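Local coordinates for protein putative hydrolase (Chromobacterium violaceum, PDB 3MCW) that is a putative hydrolase of the isochorismatase family, probably a hydrolytic enzyme related to nicotinamidases, whose own substrate is not established, at residues K12-L17 with A106-N111; A129-A134 with A172-E177. All coordinates share one frame; numbering follows the deposited sequence.

Contact 1: residues K12-L17 with A106-N111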
ATOM      1  N   LYS A  12     -11.430 -20.987  10.571  1.00 11.09           N
ATOM      2  CA  LYS A  12     -10.310 -21.367   9.725  1.00 10.37           C
ATOM      3  C   LYS A  12      -9.462 -20.176   9.320  1.00  8.83           C
ATOM      4  O   LYS A  12      -9.129 -20.026   8.155  1.00  8.91           O
ATOM      5  CB  LYS A  12     -10.797 -22.176   8.504  1.00 12.51           C
ATOM      6  CG  LYS A  12     -11.869 -21.494   7.673  1.00 13.40           C
ATOM      7  CD  LYS A  12     -12.333 -22.359   6.502  1.00 17.06           C
ATOM      8  CE  LYS A  12     -13.423 -21.657   5.719  1.00 19.44           C
ATOM      9  NZ  LYS A  12     -13.971 -22.423   4.551  1.00 23.62           N
ATOM     10  N   PRO A  13      -9.047 -19.321  10.283  1.00  8.30           N
ATOM     11  CA  PRO A  13      -8.172 -18.218   9.915  1.00  7.42           C
ATOM     12  C   PRO A  13      -6.888 -18.772   9.319  1.00  6.64           C
ATOM     13  O   PRO A  13      -6.332 -19.780   9.789  1.00  7.82           O
ATOM     14  CB  PRO A  13      -7.943 -17.512  11.254  1.00  8.62           C
ATOM     15  CG  PRO A  13      -8.085 -18.603  12.283  1.00  9.13           C
ATOM     16  CD  PRO A  13      -9.190 -19.462  11.745  1.00  9.16           C
ATOM     17  N   LEU A  14      -6.374 -18.079   8.313  1.00  6.34           N
ATOM     18  CA  LEU A  14      -5.228 -18.520   7.541  1.00  6.29           C
ATOM     19  C   LEU A  14      -4.002 -17.676   7.893  1.00  6.51           C
ATOM     20  O   LEU A  14      -4.047 -16.443   7.819  1.00  6.97           O
ATOM     21  CB  LEU A  14      -5.544 -18.448   6.031  1.00  6.46           C
ATOM     22  CG  LEU A  14      -4.423 -18.942   5.102  1.00  6.98           C
ATOM     23  CD1 LEU A  14      -4.973 -19.613   3.856  1.00  7.66           C
ATOM     24  CD2 LEU A  14      -3.451 -17.823   4.703  1.00  7.64           C
ATOM     25  N   LEU A  15      -2.908 -18.346   8.223  1.00  5.85           N
ATOM     26  CA  LEU A  15      -1.620 -17.675   8.541  1.00  5.81           C
ATOM     27  C   LEU A  15      -0.844 -17.461   7.283  1.00  5.62           C
ATOM     28  O   LEU A  15      -0.555 -18.420   6.549  1.00  6.43           O
ATOM     29  CB  LEU A  15      -0.816 -18.555   9.506  1.00  6.43           C
ATOM     30  CG  LEU A  15       0.504 -17.949   9.980  1.00  6.63           C
ATOM     31  CD1 LEU A  15       0.304 -16.691  10.835  1.00  8.20           C
ATOM     32  CD2 LEU A  15       1.278 -19.010  10.781  1.00  7.60           C
ATOM     33  N   LEU A  16      -0.528 -16.199   6.997  1.00  5.29           N
ATOM     34  CA  LEU A  16       0.186 -15.768   5.818  1.00  5.60           C
ATOM     35  C   LEU A  16       1.515 -15.161   6.240  1.00  5.41           C
ATOM     36  O   LEU A  16       1.532 -14.068   6.827  1.00  6.38           O
ATOM     37  CB  LEU A  16      -0.664 -14.729   5.056  1.00  6.14           C
ATOM     38  CG  LEU A  16      -0.173 -14.354   3.667  1.00  6.45           C
ATOM     39  CD1 LEU A  16      -0.353 -15.508   2.702  1.00  7.04           C
ATOM     40  CD2 LEU A  16      -0.943 -13.120   3.167  1.00  8.52           C
ATOM     41  N   LEU A  17       2.602 -15.894   6.034  1.00  5.47           N
ATOM     42  CA  LEU A  17       3.961 -15.480   6.448  1.00  5.84           C
ATOM     43  C   LEU A  17       4.706 -14.924   5.252  1.00  6.16           C
ATOM     44  O   LEU A  17       4.924 -15.646   4.290  1.00  7.74           O
ATOM     45  CB  LEU A  17       4.715 -16.660   7.055  1.00  6.70           C
ATOM     46  CG  LEU A  17       4.177 -17.190   8.370  1.00  7.59           C
ATOM     47  CD1 LEU A  17       5.012 -18.403   8.842  1.00 10.36           C
ATOM     48  CD2 LEU A  17       4.119 -16.113   9.424  1.00 10.31           C
ATOM     49  N   ALA A 106      -7.505 -15.924  -5.809  1.00  8.58           N
ATOM     50  CA  ALA A 106      -8.413 -16.977  -6.256  1.00  9.54           C
ATOM     51  C   ALA A 106      -8.346 -18.208  -5.349  1.00  8.73           C
ATOM     52  O   ALA A 106      -9.357 -18.857  -5.095  1.00  9.60           O
ATOM     53  CB  ALA A 106      -8.127 -17.334  -7.713  1.00 11.45           C
ATOM     54  N   LEU A 107      -7.152 -18.560  -4.883  1.00  8.98           N
ATOM     55  CA  LEU A 107      -6.997 -19.697  -3.984  1.00  9.07           C
ATOM     56  C   LEU A 107      -7.746 -19.457  -2.676  1.00  8.69           C
ATOM     57  O   LEU A 107      -8.451 -20.333  -2.160  1.00  9.69           O
ATOM     58  CB  LEU A 107      -5.490 -19.943  -3.732  1.00  9.02           C
ATOM     59  CG  LEU A 107      -5.204 -21.056  -2.743  1.00 10.40           C
ATOM     60  CD1 LEU A 107      -5.617 -22.403  -3.308  1.00 13.69           C
ATOM     61  CD2 LEU A 107      -3.729 -21.030  -2.315  1.00 12.13           C
ATOM     62  N   LEU A 108      -7.579 -18.264  -2.097  1.00  8.23           N
ATOM     63  CA  LEU A 108      -8.269 -17.940  -0.860  1.00  8.39           C
ATOM     64  C   LEU A 108      -9.788 -18.026  -1.023  1.00  8.73           C
ATOM     65  O   LEU A 108     -10.480 -18.636  -0.210  1.00  9.94           O
ATOM     66  CB  LEU A 108      -7.849 -16.545  -0.373  1.00  7.94           C
ATOM     67  CG  LEU A 108      -6.372 -16.353   0.008  1.00  7.86           C
ATOM     68  CD1 LEU A 108      -6.094 -14.890   0.332  1.00  8.33           C
ATOM     69  CD2 LEU A 108      -5.999 -17.224   1.205  1.00  8.86           C
ATOM     70  N   ARG A 109     -10.287 -17.411  -2.088  1.00  9.02           N
ATOM     71  CA  ARG A 109     -11.736 -17.373  -2.276  1.00  9.88           C
ATOM     72  C   ARG A 109     -12.314 -18.767  -2.572  1.00 10.34           C
ATOM     73  O   ARG A 109     -13.381 -19.098  -2.089  1.00 11.78           O
ATOM     74  CB  ARG A 109     -12.130 -16.402  -3.374  1.00 10.36           C
ATOM     75  CG  ARG A 109     -11.773 -14.937  -3.057  1.00 10.83           C
ATOM     76  CD  ARG A 109     -12.434 -14.004  -4.034  1.00 12.27           C
ATOM     77  NE  ARG A 109     -12.055 -12.610  -3.848  1.00 13.75           N
ATOM     78  CZ  ARG A 109     -12.477 -11.846  -2.873  1.00 15.01           C
ATOM     79  NH1 ARG A 109     -13.356 -12.279  -1.982  1.00 15.56           N
ATOM     80  NH2 ARG A 109     -11.988 -10.616  -2.800  1.00 17.14           N
ATOM     81  N   ALA A 110     -11.577 -19.598  -3.319  1.00 10.13           N
ATOM     82  CA  ALA A 110     -12.071 -20.943  -3.661  1.00 10.95           C
ATOM     83  C   ALA A 110     -12.247 -21.792  -2.408  1.00 11.58           C
ATOM     84  O   ALA A 110     -13.106 -22.698  -2.358  1.00 13.25           O
ATOM     85  CB  ALA A 110     -11.140 -21.621  -4.627  1.00 12.62           C
ATOM     86  N   ASN A 111     -11.482 -21.487  -1.353  1.00 10.65           N
ATOM     87  CA  ASN A 111     -11.514 -22.261  -0.112  1.00 11.02           C
ATOM     88  C   ASN A 111     -12.194 -21.556   1.045  1.00 10.52           C
ATOM     89  O   ASN A 111     -12.240 -22.104   2.133  1.00 13.32           O
ATOM     90  CB  ASN A 111     -10.100 -22.695   0.235  1.00 11.24           C
ATOM     91  CG  ASN A 111      -9.577 -23.691  -0.742  1.00 12.28           C
ATOM     92  OD1 ASN A 111      -9.924 -24.862  -0.663  1.00 15.63           O
ATOM     93  ND2 ASN A 111      -8.766 -23.245  -1.697  1.00 11.98           N
TER

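Contact 2: residues A129-A134 with A172-E177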
ATOM      1  N   ALA A 129       2.249  -3.575   1.492  1.00  5.42           N
ATOM      2  CA  ALA A 129       1.649  -3.676   0.148  1.00  5.62           C
ATOM      3  C   ALA A 129       0.600  -4.777   0.111  1.00  5.31           C
ATOM      4  O   ALA A 129      -0.497  -4.633  -0.447  1.00  6.22           O
ATOM      5  CB  ALA A 129       2.728  -3.956  -0.898  1.00  6.69           C
ATOM      6  N   THR A 130       0.927  -5.914   0.738  1.00  4.86           N
ATOM      7  CA  THR A 130       0.034  -7.053   0.772  1.00  5.32           C
ATOM      8  C   THR A 130      -1.207  -6.772   1.596  1.00  5.00           C
ATOM      9  O   THR A 130      -2.321  -7.118   1.194  1.00  5.76           O
ATOM     10  CB  THR A 130       0.794  -8.294   1.267  1.00  5.24           C
ATOM     11  OG1 THR A 130       1.873  -8.610   0.387  1.00  5.80           O
ATOM     12  CG2 THR A 130      -0.105  -9.496   1.347  1.00  6.75           C
ATOM     13  N   VAL A 131      -1.031  -6.176   2.773  1.00  5.18           N
ATOM     14  CA  VAL A 131      -2.155  -5.898   3.650  1.00  5.13           C
ATOM     15  C   VAL A 131      -3.092  -4.848   3.068  1.00  5.10           C
ATOM     16  O   VAL A 131      -4.304  -4.977   3.165  1.00  5.46           O
ATOM     17  CB  VAL A 131      -1.686  -5.520   5.079  1.00  5.50           C
ATOM     18  CG1 VAL A 131      -2.840  -5.079   5.934  1.00  7.32           C
ATOM     19  CG2 VAL A 131      -0.960  -6.692   5.715  1.00  6.69           C
ATOM     20  N   ARG A 132      -2.545  -3.787   2.472  1.00  5.09           N
ATOM     21  CA  ARG A 132      -3.418  -2.767   1.877  1.00  5.20           C
ATOM     22  C   ARG A 132      -4.293  -3.419   0.812  1.00  5.62           C
ATOM     23  O   ARG A 132      -5.502  -3.148   0.765  1.00  6.12           O
ATOM     24  CB  ARG A 132      -2.647  -1.590   1.309  1.00  5.32           C
ATOM     25  CG  ARG A 132      -2.067  -0.652   2.343  1.00  5.64           C
ATOM     26  CD  ARG A 132      -1.458   0.585   1.698  1.00  7.25           C
ATOM     27  NE  ARG A 132      -0.822   1.517   2.620  1.00  7.67           N
ATOM     28  CZ  ARG A 132      -1.100   2.820   2.698  1.00  6.98           C
ATOM     29  NH1 ARG A 132      -2.074   3.387   2.030  1.00  7.76           N
ATOM     30  NH2 ARG A 132      -0.294   3.588   3.417  1.00  8.13           N
HETATM   31  N   MSE A 133      -3.699  -4.230  -0.054  1.00  5.78           N
HETATM   32  CA  MSE A 133      -4.520  -4.920  -1.069  0.60  5.89           C
HETATM   33  C   MSE A 133      -5.493  -5.888  -0.452  1.00  6.06           C
HETATM   34  O   MSE A 133      -6.659  -5.927  -0.854  1.00  7.05           O
HETATM   35  CB  MSE A 133      -3.679  -5.638  -2.121  0.60  6.10           C
HETATM   36  CG  MSE A 133      -3.120  -4.727  -3.100  0.60  5.76           C
HETATM   37 SE   MSE A 133      -2.371  -5.616  -4.675  0.45  6.38          SE
HETATM   38  CE  MSE A 133      -3.939  -6.578  -5.314  0.60  8.47           C
ATOM     39  N   ALA A 134      -5.050  -6.683   0.521  1.00  5.62           N
ATOM     40  CA  ALA A 134      -5.967  -7.632   1.154  1.00  6.08           C
ATOM     41  C   ALA A 134      -7.200  -6.951   1.721  1.00  5.94           C
ATOM     42  O   ALA A 134      -8.326  -7.419   1.525  1.00  7.21           O
ATOM     43  CB  ALA A 134      -5.247  -8.428   2.240  1.00  6.82           C
ATOM     44  N   ALA A 172       0.018   2.630  11.988  1.00  6.76           N
ATOM     45  CA  ALA A 172      -1.038   3.624  12.110  1.00  6.99           C
ATOM     46  C   ALA A 172      -1.812   3.790  10.801  1.00  7.12           C
ATOM     47  O   ALA A 172      -3.028   3.971  10.829  1.00  8.40           O
ATOM     48  CB  ALA A 172      -0.469   4.948  12.571  1.00  8.49           C
ATOM     49  N   ASN A 173      -1.108   3.785   9.683  1.00  6.81           N
ATOM     50  CA  ASN A 173      -1.775   3.878   8.374  1.00  7.83           C
ATOM     51  C   ASN A 173      -2.600   2.641   8.050  1.00  7.45           C
ATOM     52  O   ASN A 173      -3.611   2.739   7.357  1.00  8.91           O
ATOM     53  CB  ASN A 173      -0.753   4.149   7.268  1.00  8.76           C
ATOM     54  CG  ASN A 173      -0.213   5.610   7.270  1.00  9.29           C
ATOM     55  OD1 ASN A 173      -0.835   6.520   7.845  1.00 12.03           O
ATOM     56  ND2 ASN A 173       0.939   5.793   6.682  1.00 11.41           N
ATOM     57  N   LEU A 174      -2.177   1.488   8.544  1.00  6.59           N
ATOM     58  CA  LEU A 174      -2.845   0.231   8.263  1.00  6.76           C
ATOM     59  C   LEU A 174      -4.053  -0.035   9.154  1.00  6.46           C
ATOM     60  O   LEU A 174      -5.058  -0.584   8.687  1.00  7.49           O
ATOM     61  CB  LEU A 174      -1.848  -0.925   8.363  1.00  6.50           C
ATOM     62  CG  LEU A 174      -0.815  -0.995   7.257  1.00  7.07           C
ATOM     63  CD1 LEU A 174       0.264  -2.016   7.558  1.00  9.13           C
ATOM     64  CD2 LEU A 174      -1.501  -1.352   5.911  1.00 10.27           C
ATOM     65  N   ASP A 175      -3.948   0.282  10.444  1.00  6.66           N
ATOM     66  CA  ASP A 175      -4.968  -0.075  11.405  1.00  7.10           C
ATOM     67  C   ASP A 175      -6.269   0.637  11.095  1.00  7.46           C
ATOM     68  O   ASP A 175      -6.293   1.832  10.787  1.00  8.98           O
ATOM     69  CB  ASP A 175      -4.540   0.257  12.844  1.00  7.65           C
ATOM     70  CG  ASP A 175      -5.505  -0.304  13.836  1.00  9.77           C
ATOM     71  OD1 ASP A 175      -5.727  -1.541  13.844  1.00  8.97           O
ATOM     72  OD2 ASP A 175      -6.170   0.486  14.581  1.00 12.77           O
ATOM     73  N   GLY A 176      -7.373  -0.108  11.204  1.00  7.16           N
ATOM     74  CA  GLY A 176      -8.726   0.416  10.963  1.00  8.19           C
ATOM     75  C   GLY A 176      -9.033   0.472   9.463  1.00  7.95           C
ATOM     76  O   GLY A 176      -9.998  -0.119   8.988  1.00 11.30           O
ATOM     77  N   GLU A 177      -8.208   1.153   8.699  1.00  8.13           N
ATOM     78  CA  GLU A 177      -8.470   1.368   7.298  1.00  8.24           C
ATOM     79  C   GLU A 177      -8.306   0.097   6.474  1.00  7.91           C
ATOM     80  O   GLU A 177      -9.012  -0.103   5.493  1.00  8.97           O
ATOM     81  CB  GLU A 177      -7.550   2.486   6.779  1.00  9.14           C
ATOM     82  CG  GLU A 177      -7.920   3.079   5.455  1.00  9.92           C
ATOM     83  CD  GLU A 177      -9.140   3.998   5.469  1.00 11.99           C
ATOM     84  OE1 GLU A 177      -9.822   4.103   6.517  1.00 16.03           O
ATOM     85  OE2 GLU A 177      -9.424   4.633   4.414  1.00 11.84           O
TER

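Contact 1: residues K12-L17 with A106-N111
Leu-108 and Leu-14 meet by one methyl each, CD2 of Leu-108 lying 3.7 Å from CD1 of Leu-14, and the two side chains cross at about a right angle. Leu-14 points toward the helix from the start of strand 14-18, its CG anti to the backbone N (chi1 -178°), while the CB of Leu-108 leaves helix 104-111 alongside the strand and its branched end then comes across. Leu-116 of the neighbouring strand 115-121 touches both leucines, and Phe-139 packs on Leu-108, so the pair belongs to the apolar layer between the parallel sheet and this helix, as in the three-layer alpha/beta fold of the isochorismatase family.

Nearer the surface, Lys-12 runs out from the loop before the strand with its chain fully extended beyond CG. That reach carries NZ to the main-chain O of Asn-111, with a hydrogen bond of 3.0 Å from NZ to O. The ammonium approaches at a C=O...N angle of 142°, tilted 20° from the carbonyl plane. Asn-111 turns its own amide back on the helix: ND2 donates to Leu-107 O at 3.0 Å, nearly straight, which fixes the rotation of the amide.

The chemistry is thus divided, apolar methyls in the interior and one charged donor nearer the surface on a carbonyl toward the C-terminal side of the helix, where the helix dipole would probably favour a positive charge.

Contact 2: residues A129-A134 with A172-E177
The guanidinium of Arg-132 and the amide of Asn-173 are the flat groups here, their planes turned 65° apart, and neither stacks on the other. Asn-173 approaches the guanidinium obliquely with its CB, 3.9 Å from NH2 of Arg-132; CD2 of Leu-174 also lies oblique to the guanidinium plane. No hydrogen bond joins the two segments, and the polar end of Arg-132 is held from other directions. NH2 makes a salt bridge to OE2 of Glu-128, one turn back on the same helix, and a hydrogen bond to the backbone O of Ser-124 of the second subunit.

The two helices lie on the sheet of the isochorismatase-family alpha/beta fold, linked through the intervening strand 140-149: Val-131 rests on Val-141 and Leu-174 on Leu-143.

Below the charged end the contact is apolar and centres on Leu-174. Its CD2 methyl touches two neighbours on helix 123-136, 3.7 Å from CG of Arg-132 and 4.0 Å from CG1 of Val-131. With CG anti to its carbonyl carbon (chi1 -71°), Leu-174 sends that branch across to the helix although its CB starts out alongside it. The chain of Arg-132, extended from CG to NE, crosses Leu-174 at about a right angle, with its CG methylene supplying the apolar contact. The helical phi/psi values end at Leu-174, and Asp-175 opens the turn that leads to strand 180-182. Lys-153 of the second subunit packs on Asn-173, and Tyr-178 of that subunit on Ala-129.

Overall arrangement
Contact 1 closes before contact 2 opens along the chain, and their centres lie about 17 Å apart. Both are built on the same six-stranded parallel sheet: contact 1 brings helix 104-111 to strand 14-18, whereas contact 2 joins helices 123-136 and 163-174, which both pack on strand 140-149. Strand 115-121 follows helix 104-111 and leads to helix 123-136, tying the two regions in sequence. They also touch directly, CD2 of Leu-16 packing 4.1 Å from CG2 of Thr-130. Contact 1 is not touched by the other chain of the assembly, while contact 2 lies at the subunit interface, so contact 1 belongs to the packing of one chain and contact 2 also takes part in dimer assembly.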